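Local coordinates for outer membrane protein SusF (Bacteroides thetaiotaomicron, PDB 4FE9), which binds starch at the bacterial cell surface through carbohydrate-binding modules, ahead of the starch's transport into the periplasm for degradation, at residues A[153-158]-A[241-246]; A[165-170]-A[198-203]; A[157-162]-A[182-187]. All blocks are in the same frame, centred on the assembly; numbering follows the deposited sequence.

Contact 1: A[153-158]-A[241-246]; sequences YYIVGD and IKISFD. With GLC (alpha-D-glucopyranose), chain B.
Phe245 sends its CG anti to its backbone N (chi1 166°), whereas Tyr153 keeps CG beside the backbone N and anti to the carbonyl carbon (chi1 -66°); these two settings bring the rings together in the core of the Ig-like beta-sandwich of carbohydrate-binding module 1. The result is a T-shaped, edge-to-face pair. Phe245 presents its edge, the planes stand at 79° and the centroids are 5.1 Å apart. Its CE2 sits over the middle of the tyrosine ring, 3.7 Å from Tyr153 CD1. Two residues along strand 153-157 and two back along 241-246, Ile155 and Ile243 reach toward each other tip to tip, CD1 of Ile155 lying 4.1 Å from CG2 of Ile243.

The nearest CA pairs, Tyr153-Phe245 and Ile155-Ile243, are 9.1 and 9.0 Å apart; with all four residues buried, they illustrate how facing parts of a curled sheet meet across a sandwich core, through side chains without backbone pairing. Met170 touches Tyr153, Ile155 and Phe245, and Phe192 touches both isoleucines. The tyrosine hydroxyl is hydrogen-bonded to the backbone N of Asp149. Strand 153-157 then leads out to the glucose site, where the O6 hydroxyl of the chain B sugar donates to Asp158 OD2 at 2.7 Å.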
loop_
_atom_site.group_PDB
_atom_site.type_symbol
_atom_site.label_atom_id
_atom_site.label_comp_id
_atom_site.label_asym_id
_atom_site.label_seq_id
_atom_site.Cartn_x
_atom_site.Cartn_y
_atom_site.Cartn_z
ATOM N N TYR A 153 -13.817 17.787 2.997
ATOM C CA TYR A 153 -14.876 16.776 2.984
ATOM C C TYR A 153 -15.166 16.277 4.399
ATOM O O TYR A 153 -14.264 16.174 5.210
ATOM C CB TYR A 153 -14.449 15.588 2.110
ATOM C CG TYR A 153 -14.320 15.962 0.665
ATOM C CD1 TYR A 153 -15.447 16.014 -0.136
ATOM C CD2 TYR A 153 -13.137 16.549 0.181
ATOM C CE1 TYR A 153 -15.398 16.599 -1.437
ATOM C CE2 TYR A 153 -13.080 17.108 -1.123
ATOM C CZ TYR A 153 -14.195 17.072 -1.928
ATOM O OH TYR A 153 -14.169 17.655 -3.185
ATOM N N TYR A 154 -16.411 15.871 4.631
ATOM C CA TYR A 154 -16.826 15.362 5.929
ATOM C C TYR A 154 -17.448 13.947 5.787
ATOM O O TYR A 154 -18.076 13.642 4.755
ATOM C CB TYR A 154 -17.842 16.314 6.528
ATOM C CG TYR A 154 -17.236 17.595 6.987
ATOM C CD1 TYR A 154 -16.897 18.592 6.076
ATOM C CD2 TYR A 154 -16.970 17.818 8.339
ATOM C CE1 TYR A 154 -16.325 19.793 6.501
ATOM C CE2 TYR A 154 -16.436 19.024 8.778
ATOM C CZ TYR A 154 -16.090 19.997 7.856
ATOM O OH TYR A 154 -15.499 21.167 8.281
ATOM N N ILE A 155 -17.257 13.097 6.801
ATOM C CA ILE A 155 -18.026 11.851 6.913
ATOM C C ILE A 155 -19.192 12.036 7.861
ATOM O O ILE A 155 -19.037 12.591 8.979
ATOM C CB ILE A 155 -17.176 10.700 7.425
ATOM C CG1 ILE A 155 -15.939 10.495 6.551
ATOM C CG2 ILE A 155 -18.017 9.412 7.584
ATOM C CD1 ILE A 155 -16.231 9.894 5.240
ATOM N N VAL A 156 -20.346 11.517 7.451
ATOM C CA VAL A 156 -21.525 11.445 8.285
ATOM C C VAL A 156 -22.077 9.996 8.134
ATOM O O VAL A 156 -22.201 9.496 7.019
ATOM C CB VAL A 156 -22.596 12.454 7.775
ATOM C CG1 VAL A 156 -23.924 12.268 8.475
ATOM C CG2 VAL A 156 -22.118 13.866 7.962
ATOM N N GLY A 157 -22.397 9.335 9.240
ATOM C CA GLY A 157 -22.971 7.991 9.178
ATOM C C GLY A 157 -23.593 7.524 10.478
ATOM O O GLY A 157 -23.919 8.341 11.346
ATOM N N ASP A 158 -23.921 6.231 10.537
ATOM C CA ASP A 158 -24.545 5.648 11.744
ATOM C C ASP A 158 -23.640 5.907 12.949
ATOM O O ASP A 158 -24.127 6.179 14.033
ATOM C CB ASP A 158 -24.767 4.138 11.608
ATOM C CG ASP A 158 -25.630 3.748 10.367
ATOM O OD1 ASP A 158 -25.348 2.689 9.762
ATOM O OD2 ASP A 158 -26.678 4.361 10.144
ATOM N N ILE A 241 -10.975 1.544 12.142
ATOM C CA ILE A 241 -11.018 1.552 10.689
ATOM C C ILE A 241 -10.440 2.831 10.161
ATOM O O ILE A 241 -10.221 3.780 10.912
ATOM C CB ILE A 241 -12.461 1.388 10.153
ATOM C CG1 ILE A 241 -13.365 2.543 10.607
ATOM C CG2 ILE A 241 -13.036 0.064 10.569
ATOM C CD1 ILE A 241 -14.657 2.587 9.820
ATOM N N LYS A 242 -10.060 2.809 8.887
ATOM C CA LYS A 242 -9.626 4.006 8.201
ATOM C C LYS A 242 -10.374 4.132 6.873
ATOM O O LYS A 242 -10.418 3.185 6.095
ATOM C CB LYS A 242 -8.127 3.923 7.934
ATOM C CG LYS A 242 -7.611 5.049 7.062
ATOM C CD LYS A 242 -6.187 4.781 6.634
ATOM C CE LYS A 242 -5.243 5.787 7.248
ATOM N NZ LYS A 242 -3.803 5.414 6.922
ATOM N N ILE A 243 -11.032 5.256 6.676
ATOM C CA ILE A 243 -11.822 5.495 5.494
ATOM C C ILE A 243 -11.021 6.449 4.604
ATOM O O ILE A 243 -10.505 7.440 5.103
ATOM C CB ILE A 243 -13.128 6.186 5.850
ATOM C CG1 ILE A 243 -14.030 5.254 6.645
ATOM C CG2 ILE A 243 -13.879 6.625 4.570
ATOM C CD1 ILE A 243 -15.245 5.987 7.198
ATOM N N SER A 244 -10.710 6.014 3.378
ATOM C CA SER A 244 -9.928 6.853 2.446
ATOM C C SER A 244 -10.744 7.241 1.253
ATOM O O SER A 244 -11.458 6.399 0.682
ATOM C CB SER A 244 -8.676 6.130 1.983
ATOM O OG SER A 244 -7.832 5.872 3.083
ATOM N N PHE A 245 -10.569 8.477 0.804
ATOM C CA PHE A 245 -11.351 9.024 -0.301
ATOM C C PHE A 245 -10.396 9.756 -1.260
ATOM O O PHE A 245 -9.682 10.678 -0.848
ATOM C CB PHE A 245 -12.397 10.011 0.238
ATOM C CG PHE A 245 -13.024 10.871 -0.825
ATOM C CD1 PHE A 245 -13.388 10.327 -2.055
ATOM C CD2 PHE A 245 -13.199 12.248 -0.618
ATOM C CE1 PHE A 245 -13.954 11.103 -3.037
ATOM C CE2 PHE A 245 -13.790 13.043 -1.596
ATOM C CZ PHE A 245 -14.127 12.480 -2.834
ATOM N N ASP A 246 -10.286 9.240 -2.486
ATOM C CA ASP A 246 -9.418 9.821 -3.516
ATOM C C ASP A 246 -10.260 10.706 -4.409
ATOM O O ASP A 246 -11.145 10.225 -5.149
ATOM C CB ASP A 246 -8.770 8.671 -4.313
ATOM C CG ASP A 246 -7.855 9.150 -5.439
ATOM O OD1 ASP A 246 -8.005 10.320 -5.928
ATOM O OD2 ASP A 246 -7.061 8.291 -5.921
HETATM C C1 GLC B . -28.468 5.397 5.292
HETATM C C2 GLC B . -28.605 4.287 4.293
HETATM C C3 GLC B . -29.813 3.429 4.602
HETATM C C4 GLC B . -29.838 3.021 6.068
HETATM C C5 GLC B . -29.330 3.887 6.965
HETATM C C6 GLC B . -29.347 3.486 8.414
HETATM O O2 GLC B . -28.750 4.865 2.985
HETATM O O3 GLC B . -29.785 2.302 3.736
HETATM O O4 GLC B . -31.046 2.366 6.554
HETATM O O5 GLC B . -28.316 4.854 6.584
HETATM O O6 GLC B . -28.171 2.711 8.654
#

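Contact 2: A[165-170]-A[198-203]; sequences NSAQQM and SAINGN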
loop_
_atom_site.group_PDB
_atom_site.type_symbol
_atom_site.label_atom_id
_atom_site.label_comp_id
_atom_site.label_asym_id
_atom_site.label_seq_id
_atom_site.Cartn_x
_atom_site.Cartn_y
_atom_site.Cartn_z
ATOM N N ASN A 165 -23.909 18.746 12.895
ATOM C CA ASN A 165 -23.070 18.920 14.100
ATOM C C ASN A 165 -22.165 17.744 14.363
ATOM O O ASN A 165 -21.127 17.903 14.960
ATOM C CB ASN A 165 -23.913 19.207 15.363
ATOM C CG ASN A 165 -24.617 20.561 15.313
ATOM O OD1 ASN A 165 -24.130 21.519 14.683
ATOM N ND2 ASN A 165 -25.811 20.625 15.917
ATOM N N SER A 166 -22.588 16.545 13.959
ATOM C CA SER A 166 -21.796 15.317 14.240
ATOM C C SER A 166 -20.785 14.976 13.136
ATOM O O SER A 166 -20.013 14.011 13.274
ATOM C CB SER A 166 -22.713 14.121 14.468
ATOM O OG SER A 166 -23.783 14.473 15.322
ATOM N N ALA A 167 -20.856 15.689 12.013
ATOM C CA ALA A 167 -20.002 15.350 10.840
ATOM C C ALA A 167 -18.525 15.415 11.200
ATOM O O ALA A 167 -18.132 16.237 11.969
ATOM C CB ALA A 167 -20.309 16.263 9.674
ATOM N N GLN A 168 -17.758 14.425 10.787
ATOM C CA GLN A 168 -16.348 14.395 11.104
ATOM C C GLN A 168 -15.487 14.752 9.900
ATOM O O GLN A 168 -15.650 14.168 8.829
ATOM C CB GLN A 168 -15.967 13.026 11.633
ATOM C CG GLN A 168 -16.502 12.783 13.067
ATOM C CD GLN A 168 -16.119 11.412 13.608
ATOM O OE1 GLN A 168 -15.083 10.861 13.237
ATOM N NE2 GLN A 168 -16.914 10.898 14.558
ATOM N N GLN A 169 -14.589 15.722 10.062
ATOM C CA GLN A 169 -13.790 16.194 8.928
ATOM C C GLN A 169 -12.705 15.201 8.557
ATOM O O GLN A 169 -11.946 14.760 9.410
ATOM C CB GLN A 169 -13.156 17.572 9.188
ATOM C CG GLN A 169 -12.677 18.226 7.903
ATOM C CD GLN A 169 -12.263 19.671 8.089
ATOM O OE1 GLN A 169 -12.075 20.133 9.211
ATOM N NE2 GLN A 169 -12.007 20.350 6.991
ATOM N N MET A 170 -12.552 14.974 7.262
ATOM C CA MET A 170 -11.457 14.156 6.745
ATOM C C MET A 170 -10.147 14.953 6.686
ATOM O O MET A 170 -10.174 16.145 6.411
ATOM C CB MET A 170 -11.822 13.652 5.343
ATOM C CG MET A 170 -13.199 12.969 5.294
ATOM S SD MET A 170 -13.454 12.015 3.770
ATOM C CE MET A 170 -12.408 10.584 4.089
ATOM N N SER A 198 -19.365 22.242 1.488
ATOM C CA SER A 198 -20.416 23.179 1.079
ATOM C C SER A 198 -21.837 22.575 1.210
ATOM O O SER A 198 -22.835 23.301 1.151
ATOM C CB SER A 198 -20.185 23.661 -0.357
ATOM O OG SER A 198 -20.040 22.545 -1.247
ATOM N N ALA A 199 -21.918 21.257 1.410
ATOM C CA ALA A 199 -23.228 20.590 1.626
ATOM C C ALA A 199 -23.757 20.758 3.070
ATOM O O ALA A 199 -24.878 20.322 3.395
ATOM C CB ALA A 199 -23.129 19.116 1.277
ATOM N N ILE A 200 -22.908 21.256 3.952
ATOM C CA ILE A 200 -23.188 21.199 5.393
ATOM C C ILE A 200 -23.219 22.599 5.973
ATOM O O ILE A 200 -22.230 23.322 5.897
ATOM C CB ILE A 200 -22.121 20.370 6.120
ATOM C CG1 ILE A 200 -22.181 18.911 5.644
ATOM C CG2 ILE A 200 -22.331 20.421 7.677
ATOM C CD1 ILE A 200 -21.256 18.036 6.387
ATOM N N ASN A 201 -24.388 23.031 6.426
ATOM C CA ASN A 201 -24.541 24.386 6.970
ATOM C C ASN A 201 -25.122 24.346 8.385
ATOM O O ASN A 201 -26.262 23.963 8.563
ATOM C CB ASN A 201 -25.437 25.215 6.046
ATOM C CG ASN A 201 -24.817 25.412 4.646
ATOM O OD1 ASN A 201 -23.801 26.080 4.513
ATOM N ND2 ASN A 201 -25.325 24.690 3.661
ATOM N N GLY A 202 -24.280 24.589 9.391
ATOM C CA GLY A 202 -24.665 24.314 10.776
ATOM C C GLY A 202 -24.989 22.840 10.976
ATOM O O GLY A 202 -24.219 21.975 10.580
ATOM N N ASN A 203 -26.148 22.552 11.561
ATOM C CA ASN A 203 -26.567 21.175 11.736
ATOM C C ASN A 203 -27.186 20.580 10.468
ATOM O O ASN A 203 -27.495 19.389 10.432
ATOM C CB ASN A 203 -27.561 21.045 12.896
ATOM C CG ASN A 203 -27.682 19.621 13.391
ATOM O OD1 ASN A 203 -26.691 18.935 13.582
ATOM N ND2 ASN A 203 -28.904 19.151 13.514
#
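Asn165 and Asn203 meet at the surface of carbohydrate-binding module 1, where the tip of a small beta-hairpin, formed by strands 200-201 and 204-205, leans on the loop that leads into strand 168-172. The hairpin turns through Gly202 and Asn203, whose backbone angles are those of the two central residues of a type II' turn, the glycine with positive phi. The bond between the segments runs from the backbone N of Asn165 to OD1 of Asn203, 2.9 Å long and nearly straight, with an N-H...O angle of 165°. The donor lies in the carbonyl plane of the Asn203 amide and uses a lone pair of OD1. The Asn165 side chain crosses that of Asn203 at about a right angle, yet their amide planes are only modestly inclined. ND2 of Asn165 also comes within 3.0 Å of Asn203 OD1, but the angle is too poor for a bond, so this approach is a close contact and OD1 is gripped from this segment by the main chain.

Further in, Ala167 CB meets Ile200 CD1 at 3.9 Å, an apolar touch beside the polar pair. Both residues rest on strand 153-157: Ala167 on Val156, Ile200 on Tyr154.

The outer shell positions these groups. Asn203 is also joined to Gly164 by a backbone hydrogen bond, so side chain and main chain both tie it to the same loop, and Asp163 OD1 is hydrogen-bonded to the hydroxyl of Ser166. At the other end of the hairpin segment, Ser198 OG pairs with Asp149 OD1. The torsion behind the central bond is that of Asn203: with CG anti to its backbone N (chi1 -162°), the amide swings across so that OD1 meets the Asn165 N-H.

Contact 3: A[157-162]-A[182-187]; sequences GDFTGW and LEAEIE. With GLC (alpha-D-glucopyranose), chain C; GLC (alpha-D-glucopyranose), chain B; EDO (1,2-ethanediol), chain M.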
loop_
_atom_site.group_PDB
_atom_site.type_symbol
_atom_site.label_atom_id
_atom_site.label_comp_id
_atom_site.label_asym_id
_atom_site.label_seq_id
_atom_site.Cartn_x
_atom_site.Cartn_y
_atom_site.Cartn_z
ATOM N N GLY A 157 -22.397 9.335 9.240
ATOM C CA GLY A 157 -22.971 7.991 9.178
ATOM C C GLY A 157 -23.593 7.524 10.478
ATOM O O GLY A 157 -23.919 8.341 11.346
ATOM N N ASP A 158 -23.921 6.231 10.537
ATOM C CA ASP A 158 -24.545 5.648 11.744
ATOM C C ASP A 158 -23.640 5.907 12.949
ATOM O O ASP A 158 -24.127 6.179 14.033
ATOM C CB ASP A 158 -24.767 4.138 11.608
ATOM C CG ASP A 158 -25.630 3.748 10.367
ATOM O OD1 ASP A 158 -25.348 2.689 9.762
ATOM O OD2 ASP A 158 -26.678 4.361 10.144
ATOM N N PHE A 159 -22.322 5.895 12.735
ATOM C CA PHE A 159 -21.389 6.006 13.840
ATOM C C PHE A 159 -21.224 7.405 14.376
ATOM O O PHE A 159 -20.833 7.584 15.536
ATOM C CB PHE A 159 -20.024 5.337 13.529
ATOM C CG PHE A 159 -19.136 6.140 12.580
ATOM C CD1 PHE A 159 -18.142 6.965 13.077
ATOM C CD2 PHE A 159 -19.244 5.980 11.199
ATOM C CE1 PHE A 159 -17.332 7.712 12.207
ATOM C CE2 PHE A 159 -18.445 6.700 10.333
ATOM C CZ PHE A 159 -17.493 7.579 10.831
ATOM N N THR A 160 -21.547 8.408 13.561
ATOM C CA THR A 160 -21.501 9.774 14.012
ATOM C C THR A 160 -22.874 10.244 14.488
ATOM O O THR A 160 -22.952 11.145 15.304
ATOM C CB THR A 160 -20.992 10.779 12.881
ATOM O OG1 THR A 160 -21.982 10.887 11.829
ATOM C CG2 THR A 160 -19.645 10.325 12.294
ATOM N N GLY A 161 -23.928 9.791 13.807
ATOM C CA GLY A 161 -25.205 10.503 13.808
ATOM C C GLY A 161 -25.393 11.289 12.517
ATOM O O GLY A 161 -24.483 11.970 12.057
ATOM N N TRP A 162 -26.549 11.130 11.891
ATOM C CA TRP A 162 -26.772 11.719 10.593
ATOM C C TRP A 162 -27.166 13.214 10.710
ATOM O O TRP A 162 -28.254 13.589 10.350
ATOM C CB TRP A 162 -27.834 10.914 9.821
ATOM C CG TRP A 162 -27.406 9.493 9.513
ATOM C CD1 TRP A 162 -27.605 8.384 10.298
ATOM C CD2 TRP A 162 -26.717 9.030 8.334
ATOM N NE1 TRP A 162 -27.046 7.268 9.690
ATOM C CE2 TRP A 162 -26.536 7.637 8.468
ATOM C CE3 TRP A 162 -26.244 9.660 7.174
ATOM C CZ2 TRP A 162 -25.953 6.851 7.454
ATOM C CZ3 TRP A 162 -25.593 8.886 6.207
ATOM C CH2 TRP A 162 -25.446 7.505 6.357
ATOM N N LEU A 182 -10.056 9.472 7.064
ATOM C CA LEU A 182 -10.580 9.527 8.419
ATOM C C LEU A 182 -10.310 8.222 9.120
ATOM O O LEU A 182 -10.719 7.177 8.662
ATOM C CB LEU A 182 -12.093 9.785 8.420
ATOM C CG LEU A 182 -12.663 9.989 9.806
ATOM C CD1 LEU A 182 -12.457 11.420 10.258
ATOM C CD2 LEU A 182 -14.143 9.587 9.881
ATOM N N GLU A 183 -9.678 8.304 10.275
ATOM C CA GLU A 183 -9.556 7.181 11.154
ATOM C C GLU A 183 -10.626 7.262 12.199
ATOM O O GLU A 183 -10.926 8.320 12.675
ATOM C CB GLU A 183 -8.178 7.174 11.798
ATOM C CG GLU A 183 -7.060 7.227 10.769
ATOM C CD GLU A 183 -5.688 7.276 11.404
ATOM O OE1 GLU A 183 -5.194 6.216 11.856
ATOM O OE2 GLU A 183 -5.173 8.393 11.584
ATOM N N ALA A 184 -11.297 6.159 12.449
ATOM C CA ALA A 184 -12.337 6.136 13.454
ATOM C C ALA A 184 -12.313 4.792 14.129
ATOM O O ALA A 184 -11.681 3.843 13.634
ATOM C CB ALA A 184 -13.717 6.394 12.806
ATOM N N GLU A 185 -12.984 4.690 15.264
ATOM C CA GLU A 185 -13.177 3.391 15.873
ATOM C C GLU A 185 -14.632 3.217 16.212
ATOM O O GLU A 185 -15.236 4.108 16.799
ATOM C CB GLU A 185 -12.323 3.248 17.137
ATOM C CG GLU A 185 -12.422 1.833 17.756
ATOM C CD GLU A 185 -11.597 1.671 19.028
ATOM O OE1 GLU A 185 -10.938 2.656 19.450
ATOM O OE2 GLU A 185 -11.611 0.553 19.607
ATOM N N ILE A 186 -15.236 2.137 15.736
ATOM C CA ILE A 186 -16.691 2.000 15.828
ATOM C C ILE A 186 -17.115 0.685 16.475
ATOM O O ILE A 186 -16.483 -0.348 16.250
ATOM C CB ILE A 186 -17.385 2.127 14.421
ATOM C CG1 ILE A 186 -17.062 0.917 13.538
ATOM C CG2 ILE A 186 -16.957 3.460 13.714
ATOM C CD1 ILE A 186 -17.301 1.185 12.065
ATOM N N GLU A 187 -18.299 0.697 17.100
ATOM C CA GLU A 187 -18.811 -0.464 17.859
ATOM C C GLU A 187 -19.445 -1.518 16.992
ATOM O O GLU A 187 -19.545 -2.651 17.395
ATOM C CB GLU A 187 -19.828 -0.015 18.927
ATOM C CG GLU A 187 -19.388 1.243 19.683
ATOM C CD GLU A 187 -19.751 1.208 21.176
ATOM O OE1 GLU A 187 -20.908 0.820 21.516
ATOM O OE2 GLU A 187 -18.903 1.631 21.996
HETATM C C1 GLC C . -30.025 10.354 4.979
HETATM C C2 GLC C . -28.995 9.709 4.061
HETATM C C3 GLC C . -29.278 8.210 3.941
HETATM C C4 GLC C . -29.260 7.586 5.321
HETATM C C5 GLC C . -30.227 8.316 6.246
HETATM C C6 GLC C . -30.042 7.789 7.659
HETATM O O2 GLC C . -29.109 10.280 2.751
HETATM O O3 GLC C . -28.260 7.631 3.139
HETATM O O4 GLC C . -29.605 6.213 5.253
HETATM O O5 GLC C . -29.943 9.751 6.279
HETATM O O6 GLC C . -31.042 8.348 8.476
HETATM C C1 GLC B . -28.468 5.397 5.292
HETATM C C2 GLC B . -28.605 4.287 4.293
HETATM C C3 GLC B . -29.813 3.429 4.602
HETATM C C4 GLC B . -29.838 3.021 6.068
HETATM C C5 GLC B . -29.330 3.887 6.965
HETATM C C6 GLC B . -29.347 3.486 8.414
HETATM O O2 GLC B . -28.750 4.865 2.985
HETATM O O3 GLC B . -29.785 2.302 3.736
HETATM O O4 GLC B . -31.046 2.366 6.554
HETATM O O5 GLC B . -28.316 4.854 6.584
HETATM O O6 GLC B . -28.171 2.711 8.654
HETATM C C1 EDO M . -21.375 2.857 15.946
HETATM O O1 EDO M . -20.268 3.041 16.830
HETATM C C2 EDO M . -20.846 2.364 14.592
HETATM O O2 EDO M . -21.923 2.048 13.701
#
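Phe159 faces strand 179-186 from a tight alpha-turn in the sugar-binding loop of this starch-binding beta-sandwich, and its side chain runs along three alternate residues of the strand, Ile186, Ala184 and Leu182, whose side chains point toward the loop. CB starts the series, 3.6 Å from CG2 of Ile186; an ethanediol molecule, probably from the crystallisation liquor, lies against CB as well. CG is just as near the same methyl, and CD1 only slightly farther. Beyond it, CE1 reaches CB of Ala184 at 3.9 Å. The tip, CZ, ends 4.0 Å from CD2 of Leu182, which approaches from the opposite direction at the ring edge, near its plane. With chi1 of 75°, CG stands between the backbone N and the carbonyl carbon, and the ring extends along the strand. One ring face is covered by the methyl of the next residue, CG2 of Thr160, offset toward the rim.

The turn that holds Phe159 is closed by its own polar groups. Gly157 O accepts from the N atoms of both Thr160 and Gly161, while the Thr160 hydroxyl receives Gly157 N at 3.0 Å and donates to Gly161 O. Gly161 has positive phi, and the chain swings there toward Trp162.

Thus the apolar side of the loop packs on the sheet, and its other side serves the glycan. Trp162 is sandwiched: Gly157 CA lies over one face, and C6 of the chain C glucose over the opposite one, 3.6 Å from Trp162 CE2. Trp207, another residue of the pocket, touches the same indole. The tryptophan's rotation is further fixed by NE1, which donates at 3.0 Å to Asp158 OD2; the oxygen lies almost exactly in the indole plane, while NE1 meets it on the anti side, tilted from the carboxylate plane.

How the contacts relate
From the N terminus, strand 153-157 opens contact 1, which closes the longest loop by meeting strand 241-246. Contact 2 is nested inside that loop, while contact 3 starts from the same stretch as contact 1, sharing Gly157 and Asp158, and returns to strand 179-186; contact 2 begins inside the loop of contact 3 and ends beyond it at 198-203, so contacts 2 and 3 cross. Strands 153-157, 168-172, 179-186 and 241-246 are successive neighbours in one antiparallel sheet, which curls enough for the first and last of these four to face each other. Contact 1 thus spans the core, contact 3 ties the sugar-binding loop to the sheet, and contact 2 fastens the peripheral hairpin.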